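Local atomic coordinates of techylectin-5A (Tachypleus tridentatus, PDB entry 1JC9), a protein that agglutinates bacteria and human erythrocytes by recognising acetyl group-containing substances, as a lectin of horseshoe crab innate immunity. Residues A[66-71]-A[134-139]; A[126-131]-A[167-172]; A[212-215]-A[221-224]; A[225-230]-A[236-241]. All coordinates share one frame; numbering follows the deposited sequence.

In the fold
The four contacts run from the surface to the sugar site of one fibrinogen-like domain. Contacts 1 and 2 both use helix 127-136, contact 2 near its start and contact 1 at its end. Contact 1 is partly buried and polar, with two water bridges. Contact 2 is buried and rests on one tyrosine. Its Y169 O accepts a bond from W215 NE1 of contact 3. Contact 3 is buried too, but its close nitrogen-oxygen pair is not a hydrogen bond. It meets contact 4 through G213 O with N225 ND2 and N223 N with E241 O. Contact 4 joins two loops by one backbone hydrogen bond and close packing, and reaches the bound NAG.

Contact 1. Residues A[66-71]-A[134-139]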
loop_
_atom_site.group_PDB
_atom_site.type_symbol
_atom_site.label_atom_id
_atom_site.label_comp_id
_atom_site.label_asym_id
_atom_site.label_seq_id
_atom_site.Cartn_x
_atom_site.Cartn_y
_atom_site.Cartn_z
ATOM N N TRP A 66 11.374 -15.747 -3.870
ATOM C CA TRP A 66 12.797 -15.458 -3.756
ATOM C C TRP A 66 13.105 -14.137 -4.457
ATOM O O TRP A 66 13.480 -14.124 -5.630
ATOM C CB TRP A 66 13.625 -16.567 -4.423
ATOM C CG TRP A 66 13.926 -17.744 -3.554
ATOM C CD1 TRP A 66 15.095 -17.996 -2.890
ATOM C CD2 TRP A 66 13.051 -18.840 -3.258
ATOM N NE1 TRP A 66 15.003 -19.182 -2.202
ATOM C CE2 TRP A 66 13.759 -19.720 -2.409
ATOM C CE3 TRP A 66 11.739 -19.163 -3.628
ATOM C CZ2 TRP A 66 13.197 -20.907 -1.921
ATOM C CZ3 TRP A 66 11.180 -20.345 -3.141
ATOM C CH2 TRP A 66 11.913 -21.200 -2.297
ATOM N N PRO A 67 12.932 -13.004 -3.766
ATOM C CA PRO A 67 13.250 -11.766 -4.479
ATOM C C PRO A 67 14.739 -11.773 -4.830
ATOM O O PRO A 67 15.527 -12.487 -4.198
ATOM C CB PRO A 67 12.875 -10.680 -3.469
ATOM C CG PRO A 67 13.066 -11.351 -2.151
ATOM C CD PRO A 67 12.507 -12.735 -2.384
ATOM N N LYS A 68 15.132 -10.998 -5.835
ATOM C CA LYS A 68 16.533 -10.973 -6.220
ATOM C C LYS A 68 17.439 -10.554 -5.072
ATOM O O LYS A 68 18.608 -10.928 -5.039
ATOM C CB LYS A 68 16.737 -10.067 -7.434
ATOM C CG LYS A 68 16.095 -10.634 -8.686
ATOM C CD LYS A 68 16.486 -9.864 -9.931
ATOM C CE LYS A 68 15.883 -10.515 -11.169
ATOM N NZ LYS A 68 16.266 -9.809 -12.423
ATOM N N SER A 69 16.898 -9.792 -4.125
ATOM C CA SER A 69 17.670 -9.342 -2.967
ATOM C C SER A 69 17.472 -10.257 -1.760
ATOM O O SER A 69 17.628 -9.815 -0.620
ATOM C CB SER A 69 17.254 -7.923 -2.561
ATOM O OG SER A 69 17.478 -7.002 -3.607
ATOM N N TRP A 70 17.134 -11.523 -1.994
ATOM C CA TRP A 70 16.901 -12.439 -0.879
ATOM C C TRP A 70 18.079 -12.541 0.087
ATOM O O TRP A 70 17.886 -12.799 1.273
ATOM C CB TRP A 70 16.528 -13.845 -1.381
ATOM C CG TRP A 70 17.635 -14.585 -2.079
ATOM C CD1 TRP A 70 17.862 -14.645 -3.422
ATOM C CD2 TRP A 70 18.671 -15.360 -1.461
ATOM N NE1 TRP A 70 18.975 -15.410 -3.682
ATOM C CE2 TRP A 70 19.492 -15.860 -2.496
ATOM C CE3 TRP A 70 18.987 -15.676 -0.131
ATOM C CZ2 TRP A 70 20.613 -16.664 -2.245
ATOM C CZ3 TRP A 70 20.108 -16.477 0.120
ATOM C CH2 TRP A 70 20.905 -16.959 -0.936
ATOM N N MET A 71 19.295 -12.337 -0.406
ATOM C CA MET A 71 20.458 -12.424 0.466
ATOM C C MET A 71 20.377 -11.467 1.646
ATOM O O MET A 71 20.948 -11.734 2.700
ATOM C CB MET A 71 21.741 -12.179 -0.323
ATOM C CG MET A 71 22.154 -13.362 -1.174
ATOM S SD MET A 71 23.620 -13.025 -2.162
ATOM C CE MET A 71 22.978 -13.306 -3.827
ATOM N N THR A 134 10.157 -3.598 -5.473
ATOM C CA THR A 134 10.000 -2.563 -6.499
ATOM C C THR A 134 11.264 -2.175 -7.246
ATOM O O THR A 134 11.199 -1.543 -8.304
ATOM C CB THR A 134 9.362 -1.275 -5.921
ATOM O OG1 THR A 134 10.161 -0.764 -4.846
ATOM C CG2 THR A 134 7.960 -1.570 -5.409
ATOM N N ASN A 135 12.419 -2.550 -6.708
ATOM C CA ASN A 135 13.679 -2.225 -7.361
ATOM C C ASN A 135 14.272 -3.368 -8.187
ATOM O O ASN A 135 15.204 -3.138 -8.954
ATOM C CB ASN A 135 14.703 -1.745 -6.324
ATOM C CG ASN A 135 14.437 -0.319 -5.851
ATOM O OD1 ASN A 135 15.147 0.613 -6.225
ATOM N ND2 ASN A 135 13.402 -0.145 -5.034
ATOM N N GLN A 136 13.743 -4.587 -8.058
ATOM C CA GLN A 136 14.294 -5.709 -8.829
ATOM C C GLN A 136 13.915 -5.608 -10.301
ATOM O O GLN A 136 14.538 -6.228 -11.164
ATOM C CB GLN A 136 13.874 -7.066 -8.234
ATOM C CG GLN A 136 12.396 -7.384 -8.225
ATOM C CD GLN A 136 12.112 -8.682 -7.480
ATOM O OE1 GLN A 136 13.010 -9.259 -6.866
ATOM N NE2 GLN A 136 10.866 -9.138 -7.522
ATOM N N ARG A 137 12.881 -4.822 -10.577
ATOM C CA ARG A 137 12.450 -4.547 -11.942
ATOM C C ARG A 137 11.346 -3.508 -11.944
ATOM O O ARG A 137 11.002 -2.975 -10.889
ATOM C CB ARG A 137 12.035 -5.814 -12.696
ATOM C CG ARG A 137 10.916 -6.664 -12.142
ATOM C CD ARG A 137 10.592 -7.658 -13.244
ATOM N NE ARG A 137 9.646 -8.710 -12.898
ATOM C CZ ARG A 137 9.966 -9.829 -12.256
ATOM N NH1 ARG A 137 11.220 -10.045 -11.869
ATOM N NH2 ARG A 137 9.032 -10.753 -12.043
ATOM N N ASN A 138 10.801 -3.200 -13.115
ATOM C CA ASN A 138 9.771 -2.169 -13.201
ATOM C C ASN A 138 8.354 -2.662 -12.925
ATOM O O ASN A 138 7.837 -3.538 -13.613
ATOM C CB ASN A 138 9.849 -1.480 -14.567
ATOM C CG ASN A 138 9.071 -0.182 -14.608
ATOM O OD1 ASN A 138 8.997 0.543 -13.617
ATOM N ND2 ASN A 138 8.499 0.129 -15.764
ATOM N N TYR A 139 7.731 -2.076 -11.907
ATOM C CA TYR A 139 6.380 -2.449 -11.506
ATOM C C TYR A 139 5.371 -1.320 -11.595
ATOM O O TYR A 139 5.723 -0.142 -11.591
ATOM C CB TYR A 139 6.357 -2.932 -10.048
ATOM C CG TYR A 139 7.008 -4.262 -9.789
ATOM C CD1 TYR A 139 8.385 -4.368 -9.606
ATOM C CD2 TYR A 139 6.243 -5.423 -9.733
ATOM C CE1 TYR A 139 8.983 -5.606 -9.372
ATOM C CE2 TYR A 139 6.826 -6.659 -9.506
ATOM C CZ TYR A 139 8.193 -6.747 -9.327
ATOM O OH TYR A 139 8.755 -7.979 -9.113
HETATM O O HOH W 1 16.838 -7.213 -11.814
HETATM O O HOH W 2 14.605 -8.166 -4.651
#
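K68 and Q136 bring the two backbones closest, with their CA atoms 6.3 Å apart, where the turn from P67 to W70 passes the end of helix 127-136. That turn is a type I beta turn, closed by a bond from W70 N to P67 O. The side chain of Q136 makes the direct link. K68 N donates to Q136 OE1 over 2.9 Å, and the bond is nearly straight, at 167°. The donor meets the amide oxygen almost head-on. Q136 CG is tucked between its own N and C (chi1 63°), and the extended chain beyond it carries the amide across to the turn. P67 lies beside the same oxygen, with CA 3.5 Å from Q136 OE1. A water adds a second partner: it donates to Q136 OE1 and accepts from S69 N. The other end of the amide is fixed as well. Q136 NE2 donates to Y139 OH at 2.9 Å, with the hydroxyl oxygen in the amide plane, and also bonds to T47 O. Partners at both ends set which way round the amide lies. K68 runs out as an extended chain over the helix end. Its NZ donates to another water, which in turn donates to Q136 O at 2.6 Å. Y139 OH hydrogen-bonds to D48, and R137 forms a salt bridge with it. The arrangement is a side-chain-to-backbone tie between a beta turn and a helix C-terminal end, within the fibrinogen C-terminal domain.

Contact 2. Residues A[126-131]-A[167-172]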
loop_
_atom_site.group_PDB
_atom_site.type_symbol
_atom_site.label_atom_id
_atom_site.label_comp_id
_atom_site.label_asym_id
_atom_site.label_seq_id
_atom_site.Cartn_x
_atom_site.Cartn_y
_atom_site.Cartn_z
ATOM N N GLY A 126 6.025 -4.146 4.640
ATOM C CA GLY A 126 7.295 -3.697 5.201
ATOM C C GLY A 126 8.049 -2.896 4.157
ATOM O O GLY A 126 8.210 -3.352 3.026
ATOM N N ASN A 127 8.522 -1.709 4.521
ATOM C CA ASN A 127 9.218 -0.866 3.556
ATOM C C ASN A 127 10.507 -1.456 2.988
ATOM O O ASN A 127 10.791 -1.276 1.800
ATOM C CB ASN A 127 9.468 0.525 4.150
ATOM C CG ASN A 127 8.172 1.278 4.428
ATOM O OD1 ASN A 127 7.142 1.016 3.801
ATOM N ND2 ASN A 127 8.219 2.228 5.356
ATOM N N ASP A 128 11.287 -2.165 3.801
ATOM C CA ASP A 128 12.513 -2.764 3.274
ATOM C C ASP A 128 12.148 -3.817 2.231
ATOM O O ASP A 128 12.851 -3.992 1.239
ATOM C CB ASP A 128 13.350 -3.421 4.381
ATOM C CG ASP A 128 14.082 -2.409 5.244
ATOM O OD1 ASP A 128 14.311 -1.267 4.786
ATOM O OD2 ASP A 128 14.449 -2.763 6.382
ATOM N N ARG A 129 11.039 -4.516 2.454
ATOM C CA ARG A 129 10.599 -5.537 1.508
ATOM C C ARG A 129 10.015 -4.904 0.255
ATOM O O ARG A 129 10.214 -5.400 -0.851
ATOM C CB ARG A 129 9.565 -6.455 2.157
ATOM C CG ARG A 129 10.152 -7.432 3.151
ATOM C CD ARG A 129 9.046 -7.975 4.016
ATOM N NE ARG A 129 9.488 -9.007 4.949
ATOM C CZ ARG A 129 8.712 -9.500 5.911
ATOM N NH1 ARG A 129 7.468 -9.049 6.060
ATOM N NH2 ARG A 129 9.170 -10.439 6.719
ATOM N N ILE A 130 9.292 -3.803 0.429
ATOM C CA ILE A 130 8.700 -3.112 -0.709
ATOM C C ILE A 130 9.820 -2.510 -1.559
ATOM O O ILE A 130 9.752 -2.513 -2.793
ATOM C CB ILE A 130 7.714 -2.020 -0.235
ATOM C CG1 ILE A 130 6.530 -2.686 0.475
ATOM C CG2 ILE A 130 7.241 -1.183 -1.419
ATOM C CD1 ILE A 130 5.540 -1.722 1.109
ATOM N N PHE A 131 10.853 -1.994 -0.901
ATOM C CA PHE A 131 12.002 -1.441 -1.616
ATOM C C PHE A 131 12.645 -2.562 -2.442
ATOM O O PHE A 131 12.924 -2.395 -3.630
ATOM C CB PHE A 131 13.040 -0.893 -0.627
ATOM C CG PHE A 131 14.423 -0.763 -1.210
ATOM C CD1 PHE A 131 14.742 0.291 -2.062
ATOM C CD2 PHE A 131 15.394 -1.724 -0.935
ATOM C CE1 PHE A 131 16.007 0.390 -2.635
ATOM C CE2 PHE A 131 16.663 -1.640 -1.500
ATOM C CZ PHE A 131 16.974 -0.580 -2.356
ATOM N N TYR A 167 17.224 7.030 2.257
ATOM C CA TYR A 167 16.532 8.078 1.527
ATOM C C TYR A 167 15.094 8.203 1.988
ATOM O O TYR A 167 14.247 8.738 1.274
ATOM C CB TYR A 167 16.599 7.789 0.031
ATOM C CG TYR A 167 17.995 7.961 -0.505
ATOM C CD1 TYR A 167 18.501 9.230 -0.781
ATOM C CD2 TYR A 167 18.846 6.862 -0.652
ATOM C CE1 TYR A 167 19.823 9.406 -1.187
ATOM C CE2 TYR A 167 20.172 7.029 -1.056
ATOM C CZ TYR A 167 20.650 8.306 -1.319
ATOM O OH TYR A 167 21.958 8.485 -1.703
ATOM N N LEU A 168 14.829 7.692 3.187
ATOM C CA LEU A 168 13.506 7.752 3.798
ATOM C C LEU A 168 12.366 7.174 2.946
ATOM O O LEU A 168 11.256 7.705 2.941
ATOM C CB LEU A 168 13.193 9.204 4.177
ATOM C CG LEU A 168 14.275 9.913 5.003
ATOM C CD1 LEU A 168 13.873 11.356 5.238
ATOM C CD2 LEU A 168 14.476 9.194 6.331
ATOM N N TYR A 169 12.649 6.085 2.235
ATOM C CA TYR A 169 11.656 5.413 1.396
ATOM C C TYR A 169 10.878 6.375 0.492
ATOM O O TYR A 169 9.662 6.254 0.333
ATOM C CB TYR A 169 10.684 4.633 2.285
ATOM C CG TYR A 169 11.369 3.651 3.217
ATOM C CD1 TYR A 169 12.165 2.617 2.716
ATOM C CD2 TYR A 169 11.204 3.745 4.600
ATOM C CE1 TYR A 169 12.777 1.696 3.572
ATOM C CE2 TYR A 169 11.810 2.832 5.462
ATOM C CZ TYR A 169 12.592 1.810 4.943
ATOM O OH TYR A 169 13.173 0.896 5.796
ATOM N N CYS A 170 11.591 7.318 -0.111
ATOM C CA CYS A 170 10.973 8.300 -0.991
ATOM C C CYS A 170 10.178 7.622 -2.108
ATOM O O CYS A 170 10.665 6.690 -2.750
ATOM C CB CYS A 170 12.046 9.206 -1.591
ATOM S SG CYS A 170 11.369 10.653 -2.405
ATOM N N LEU A 171 8.965 8.114 -2.346
ATOM C CA LEU A 171 8.068 7.550 -3.355
ATOM C C LEU A 171 8.261 8.041 -4.792
ATOM O O LEU A 171 8.514 9.219 -5.027
ATOM C CB LEU A 171 6.619 7.816 -2.944
ATOM C CG LEU A 171 5.522 7.360 -3.914
ATOM C CD1 LEU A 171 5.407 5.841 -3.902
ATOM C CD2 LEU A 171 4.204 7.984 -3.496
ATOM N N HIS A 172 8.124 7.118 -5.742
ATOM C CA HIS A 172 8.231 7.407 -7.171
ATOM C C HIS A 172 7.056 6.737 -7.888
ATOM O O HIS A 172 6.865 5.529 -7.769
ATOM C CB HIS A 172 9.533 6.839 -7.744
ATOM C CG HIS A 172 10.765 7.543 -7.273
ATOM N ND1 HIS A 172 11.273 8.657 -7.908
ATOM C CD2 HIS A 172 11.577 7.308 -6.217
ATOM C CE1 HIS A 172 12.347 9.076 -7.262
ATOM N NE2 HIS A 172 12.553 8.275 -6.232
#
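Y169 lays its ring against the first turn of helix 127-136, and N127 and D128 receive it. The tight part is over the ring face. N127 CB stands 3.3 Å from the centroid of the Y169 ring and only 7° off the ring normal, a CH-pi contact. With CG beside its backbone N (chi1 -65°), the amide of N127 runs on past one side of the ring, ND2 3.4 Å from Y169 CD2. Amide and ring planes are 56° apart, so this is no flat stack. The hydroxyl reaches further along the helix. Y169 OH donates to D128 OD1 over a short 2.6 Å. The oxygen lies in the plane of the ring, at its edge, but the hydroxyl comes to it well out of the plane of the carboxylate. In this fibrinogen-like domain the contact joins the start of the helix to the loop that leads into strand 171-172. L168 and Y169 both have left-handed helical backbone angles, which turn the chain before that strand. The D128 carboxylate is shared: its OD2 forms a salt bridge with K113, which probably favours the charged form. The ring of W109 also meets Y169. The looser side lies around F131. F131 CB stays 4.9 Å from Y169 CD1, and its ring leads away. F131 is partly exposed, as is D128, whereas N127 and Y169 are buried.

Contact 3. Residues A[212-215]-A[221-224]; sequences GGWW and ESNL
The long loop between helix 206-210 and strand 231-232 folds back on itself here, near the acetyl-sugar pocket of this fibrinogen-like domain. W214 meets S222 and L224 on the returning limb. The pyrrole side of the indole faces S222: NE1 lies 3.0 Å from S222 O, but the angle is too poor for a hydrogen bond. S222 OG is 3.7 Å from W214 CZ2, and its hydrogen bond goes to S183 O. At the far end of the indole, CH2 rests 3.8 Å from L224 CB. L224 N lies over the same end of the ring, 4.1 Å above its plane and offset toward the rim. The opposite face has W215 CE3 above its centre. W214 CG points opposite its own backbone N (chi1 -159°), and this swings the indole across to the 221-224 segment. H187 meets W214 edge-to-face, and M257 of strand 250-261 touches both W214 and L224. The side chain of W214 is about 5 Å from that of H220, which is implicated in ligand binding. With no hydrogen bond between the segments, the contact is chiefly van der Waals. Shape and burial, more than any polar bond between the two segments, hold the indole beside the pocket.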
loop_
_atom_site.group_PDB
_atom_site.type_symbol
_atom_site.label_atom_id
_atom_site.label_comp_id
_atom_site.label_asym_id
_atom_site.label_seq_id
_atom_site.Cartn_x
_atom_site.Cartn_y
_atom_site.Cartn_z
ATOM N N GLY A 212 -1.461 7.689 10.287
ATOM C CA GLY A 212 -0.859 6.558 9.606
ATOM C C GLY A 212 0.604 6.717 9.252
ATOM O O GLY A 212 1.243 7.696 9.630
ATOM N N GLY A 213 1.132 5.718 8.554
ATOM C CA GLY A 213 2.497 5.751 8.074
ATOM C C GLY A 213 2.254 5.930 6.587
ATOM O O GLY A 213 1.678 5.048 5.947
ATOM N N TRP A 214 2.682 7.053 6.024
ATOM C CA TRP A 214 2.406 7.318 4.618
ATOM C C TRP A 214 3.399 8.335 4.076
ATOM O O TRP A 214 4.175 8.921 4.835
ATOM C CB TRP A 214 0.978 7.874 4.527
ATOM C CG TRP A 214 0.295 7.766 3.190
ATOM C CD1 TRP A 214 -0.072 8.800 2.370
ATOM C CD2 TRP A 214 -0.167 6.569 2.557
ATOM N NE1 TRP A 214 -0.737 8.317 1.267
ATOM C CE2 TRP A 214 -0.810 6.951 1.356
ATOM C CE3 TRP A 214 -0.103 5.208 2.888
ATOM C CZ2 TRP A 214 -1.385 6.020 0.485
ATOM C CZ3 TRP A 214 -0.675 4.281 2.019
ATOM C CH2 TRP A 214 -1.307 4.693 0.833
ATOM N N TRP A 215 3.374 8.542 2.761
ATOM C CA TRP A 215 4.250 9.519 2.119
ATOM C C TRP A 215 3.510 10.858 2.167
ATOM O O TRP A 215 3.141 11.422 1.136
ATOM C CB TRP A 215 4.522 9.109 0.666
ATOM C CG TRP A 215 5.261 7.802 0.533
ATOM C CD1 TRP A 215 6.616 7.616 0.553
ATOM C CD2 TRP A 215 4.678 6.494 0.412
ATOM N NE1 TRP A 215 6.913 6.276 0.453
ATOM C CE2 TRP A 215 5.743 5.565 0.365
ATOM C CE3 TRP A 215 3.361 6.018 0.340
ATOM C CZ2 TRP A 215 5.532 4.186 0.249
ATOM C CZ3 TRP A 215 3.149 4.645 0.226
ATOM C CH2 TRP A 215 4.233 3.746 0.182
ATOM N N GLU A 221 -4.245 13.246 0.175
ATOM C CA GLU A 221 -5.461 13.148 -0.618
ATOM C C GLU A 221 -5.885 11.682 -0.492
ATOM O O GLU A 221 -7.031 11.328 -0.765
ATOM C CB GLU A 221 -5.215 13.526 -2.079
ATOM C CG GLU A 221 -4.829 14.987 -2.266
ATOM C CD GLU A 221 -5.193 15.524 -3.638
ATOM O OE1 GLU A 221 -4.777 14.929 -4.654
ATOM O OE2 GLU A 221 -5.902 16.549 -3.698
ATOM N N SER A 222 -4.940 10.834 -0.081
ATOM C CA SER A 222 -5.204 9.409 0.157
ATOM C C SER A 222 -4.524 9.069 1.484
ATOM O O SER A 222 -3.429 9.554 1.762
ATOM C CB SER A 222 -4.666 8.531 -0.986
ATOM O OG SER A 222 -3.288 8.735 -1.221
ATOM N N ASN A 223 -5.170 8.243 2.302
ATOM C CA ASN A 223 -4.635 7.907 3.623
ATOM C C ASN A 223 -5.017 6.473 3.985
ATOM O O ASN A 223 -5.585 6.220 5.044
ATOM C CB ASN A 223 -5.226 8.905 4.639
ATOM C CG ASN A 223 -4.554 8.849 5.999
ATOM O OD1 ASN A 223 -3.329 8.869 6.104
ATOM N ND2 ASN A 223 -5.360 8.808 7.052
ATOM N N LEU A 224 -4.677 5.536 3.105
ATOM C CA LEU A 224 -5.023 4.128 3.288
ATOM C C LEU A 224 -4.540 3.430 4.554
ATOM O O LEU A 224 -5.092 2.396 4.938
ATOM C CB LEU A 224 -4.604 3.342 2.044
ATOM C CG LEU A 224 -5.649 3.312 0.915
ATOM C CD1 LEU A 224 -6.406 4.629 0.818
ATOM C CD2 LEU A 224 -4.964 2.981 -0.393
#

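Contact 4. Residues A[225-230]-A[236-241]. With NAG (2-acetamido-2-deoxy-beta-D-glucopyranose), chain B.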
loop_
_atom_site.group_PDB
_atom_site.type_symbol
_atom_site.label_atom_id
_atom_site.label_comp_id
_atom_site.label_asym_id
_atom_site.label_seq_id
_atom_site.Cartn_x
_atom_site.Cartn_y
_atom_site.Cartn_z
ATOM N N ASN A 225 -3.517 3.978 5.205
ATOM C CA ASN A 225 -3.036 3.380 6.445
ATOM C C ASN A 225 -3.609 4.125 7.651
ATOM O O ASN A 225 -3.071 4.033 8.755
ATOM C CB ASN A 225 -1.507 3.397 6.515
ATOM C CG ASN A 225 -0.870 2.389 5.576
ATOM O OD1 ASN A 225 -1.493 1.393 5.199
ATOM N ND2 ASN A 225 0.383 2.632 5.207
ATOM N N GLY A 226 -4.706 4.852 7.437
ATOM C CA GLY A 226 -5.324 5.599 8.520
ATOM C C GLY A 226 -6.201 4.744 9.421
ATOM O O GLY A 226 -6.207 3.519 9.317
ATOM N N LEU A 227 -6.946 5.397 10.310
ATOM C CA LEU A 227 -7.830 4.697 11.238
ATOM C C LEU A 227 -8.946 3.977 10.501
ATOM O O LEU A 227 -9.444 4.461 9.487
ATOM C CB LEU A 227 -8.451 5.683 12.242
ATOM C CG LEU A 227 -7.505 6.529 13.101
ATOM C CD1 LEU A 227 -8.318 7.370 14.070
ATOM C CD2 LEU A 227 -6.543 5.635 13.866
ATOM N N TYR A 228 -9.332 2.813 11.013
ATOM C CA TYR A 228 -10.404 2.038 10.408
ATOM C C TYR A 228 -11.708 2.530 11.025
ATOM O O TYR A 228 -12.167 1.976 12.025
ATOM C CB TYR A 228 -10.235 0.550 10.717
ATOM C CG TYR A 228 -11.098 -0.328 9.845
ATOM C CD1 TYR A 228 -10.670 -0.709 8.572
ATOM C CD2 TYR A 228 -12.370 -0.726 10.259
ATOM C CE1 TYR A 228 -11.485 -1.461 7.730
ATOM C CE2 TYR A 228 -13.199 -1.478 9.422
ATOM C CZ TYR A 228 -12.748 -1.838 8.161
ATOM O OH TYR A 228 -13.560 -2.558 7.320
ATOM N N LEU A 229 -12.299 3.564 10.435
ATOM C CA LEU A 229 -13.538 4.137 10.958
ATOM C C LEU A 229 -14.802 3.567 10.321
ATOM O O LEU A 229 -15.919 3.910 10.709
ATOM C CB LEU A 229 -13.498 5.659 10.811
ATOM C CG LEU A 229 -12.299 6.282 11.531
ATOM C CD1 LEU A 229 -12.265 7.777 11.279
ATOM C CD2 LEU A 229 -12.381 5.983 13.027
ATOM N N ASN A 230 -14.616 2.709 9.324
ATOM C CA ASN A 230 -15.722 2.028 8.662
ATOM C C ASN A 230 -16.911 2.888 8.236
ATOM O O ASN A 230 -17.960 2.863 8.874
ATOM C CB ASN A 230 -16.200 0.895 9.578
ATOM C CG ASN A 230 -17.213 -0.009 8.915
ATOM O OD1 ASN A 230 -17.164 -0.236 7.707
ATOM N ND2 ASN A 230 -18.129 -0.552 9.710
ATOM N N TYR A 236 -12.049 14.784 10.819
ATOM C CA TYR A 236 -11.518 15.197 9.528
ATOM C C TYR A 236 -10.370 14.379 8.934
ATOM O O TYR A 236 -9.270 14.337 9.479
ATOM C CB TYR A 236 -11.095 16.667 9.598
ATOM C CG TYR A 236 -10.522 17.207 8.307
ATOM C CD1 TYR A 236 -11.319 17.365 7.177
ATOM C CD2 TYR A 236 -9.174 17.552 8.213
ATOM C CE1 TYR A 236 -10.790 17.852 5.979
ATOM C CE2 TYR A 236 -8.633 18.041 7.021
ATOM C CZ TYR A 236 -9.447 18.187 5.910
ATOM O OH TYR A 236 -8.916 18.666 4.730
ATOM N N ALA A 237 -10.660 13.735 7.808
ATOM C CA ALA A 237 -9.690 12.965 7.036
ATOM C C ALA A 237 -8.727 12.026 7.764
ATOM O O ALA A 237 -7.637 11.756 7.257
ATOM C CB ALA A 237 -8.888 13.933 6.174
ATOM N N ASP A 238 -9.109 11.503 8.923
ATOM C CA ASP A 238 -8.196 10.620 9.640
ATOM C C ASP A 238 -8.488 9.131 9.492
ATOM O O ASP A 238 -7.911 8.309 10.196
ATOM C CB ASP A 238 -8.125 11.020 11.119
ATOM C CG ASP A 238 -9.482 11.073 11.784
ATOM O OD1 ASP A 238 -10.509 11.081 11.072
ATOM O OD2 ASP A 238 -9.517 11.120 13.032
ATOM N N GLY A 239 -9.381 8.793 8.565
ATOM C CA GLY A 239 -9.709 7.398 8.309
ATOM C C GLY A 239 -9.066 6.967 6.994
ATOM O O GLY A 239 -8.186 7.670 6.492
ATOM N N ILE A 240 -9.495 5.826 6.445
ATOM C CA ILE A 240 -8.971 5.298 5.174
ATOM C C ILE A 240 -9.596 6.108 4.036
ATOM O O ILE A 240 -10.590 5.689 3.445
ATOM C CB ILE A 240 -9.370 3.804 4.969
ATOM C CG1 ILE A 240 -9.050 2.981 6.221
ATOM C CG2 ILE A 240 -8.654 3.226 3.750
ATOM C CD1 ILE A 240 -7.637 3.079 6.667
ATOM N N GLU A 241 -9.001 7.252 3.716
ATOM C CA GLU A 241 -9.547 8.136 2.691
ATOM C C GLU A 241 -8.950 8.060 1.289
ATOM O O GLU A 241 -7.765 7.773 1.101
ATOM C CB GLU A 241 -9.419 9.597 3.145
ATOM C CG GLU A 241 -9.660 9.877 4.633
ATOM C CD GLU A 241 -11.119 9.768 5.033
ATOM O OE1 GLU A 241 -11.993 10.171 4.229
ATOM O OE2 GLU A 241 -11.388 9.293 6.161
HETATM C C1 NAG B . -5.865 19.556 1.685
HETATM C C2 NAG B . -5.422 19.392 3.214
HETATM C C3 NAG B . -5.752 20.737 3.968
HETATM C C4 NAG B . -4.904 21.802 3.312
HETATM C C5 NAG B . -5.310 21.897 1.797
HETATM C C6 NAG B . -4.472 22.937 1.048
HETATM C C7 NAG B . -5.447 17.175 4.175
HETATM C C8 NAG B . -6.135 16.001 4.800
HETATM N N2 NAG B . -6.184 18.288 3.819
HETATM O O1 NAG B . -5.605 18.364 0.879
HETATM O O3 NAG B . -5.372 20.658 5.341
HETATM O O4 NAG B . -5.143 23.098 3.968
HETATM O O5 NAG B . -5.119 20.639 1.077
HETATM O O6 NAG B . -4.994 22.866 -0.316
HETATM O O7 NAG B . -4.207 17.096 3.997
#
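D238 has its CG wedged between its own N and C (chi1 54°), which turns OD1 to L229 CD1 and OD2 to L227 CD1. L227 keeps CG beside its backbone N (chi1 -57°), close to D238 O. L227 CB and CG each lie 3.4 Å from that oxygen. L229 crosses D238 at about a right angle, with CD1 3.7 Å from D238 OD1, which is itself bonded to S235. The two segments meet mainly through backbone. L227 N donates to D238 O at 3.1 Å. G239 CA makes a CA-H...O contact with L227 O at 3.2 Å. I240 CG1 lies 3.6 Å from the same L227 O. Away from this pairing, Y236 extends its ring to the bound NAG. Y236 OH accepts a bond from NAG N2 at 2.9 Å, with an angle of 163°. The nitrogen lies at the ring edge, near its plane. A237 CB touches the acetyl methyl, 3.7 Å from NAG C8. Both residues are implicated in ligand binding, and Y248, C219, H220 and R186 also bond the sugar. R95 of strand 89-95 bonds G226 O and packs on I240. Strand 250-261 touches I240 through V255 and bonds Y228 at P253, while helix 206-210 sets Y210 against Y236 and A237.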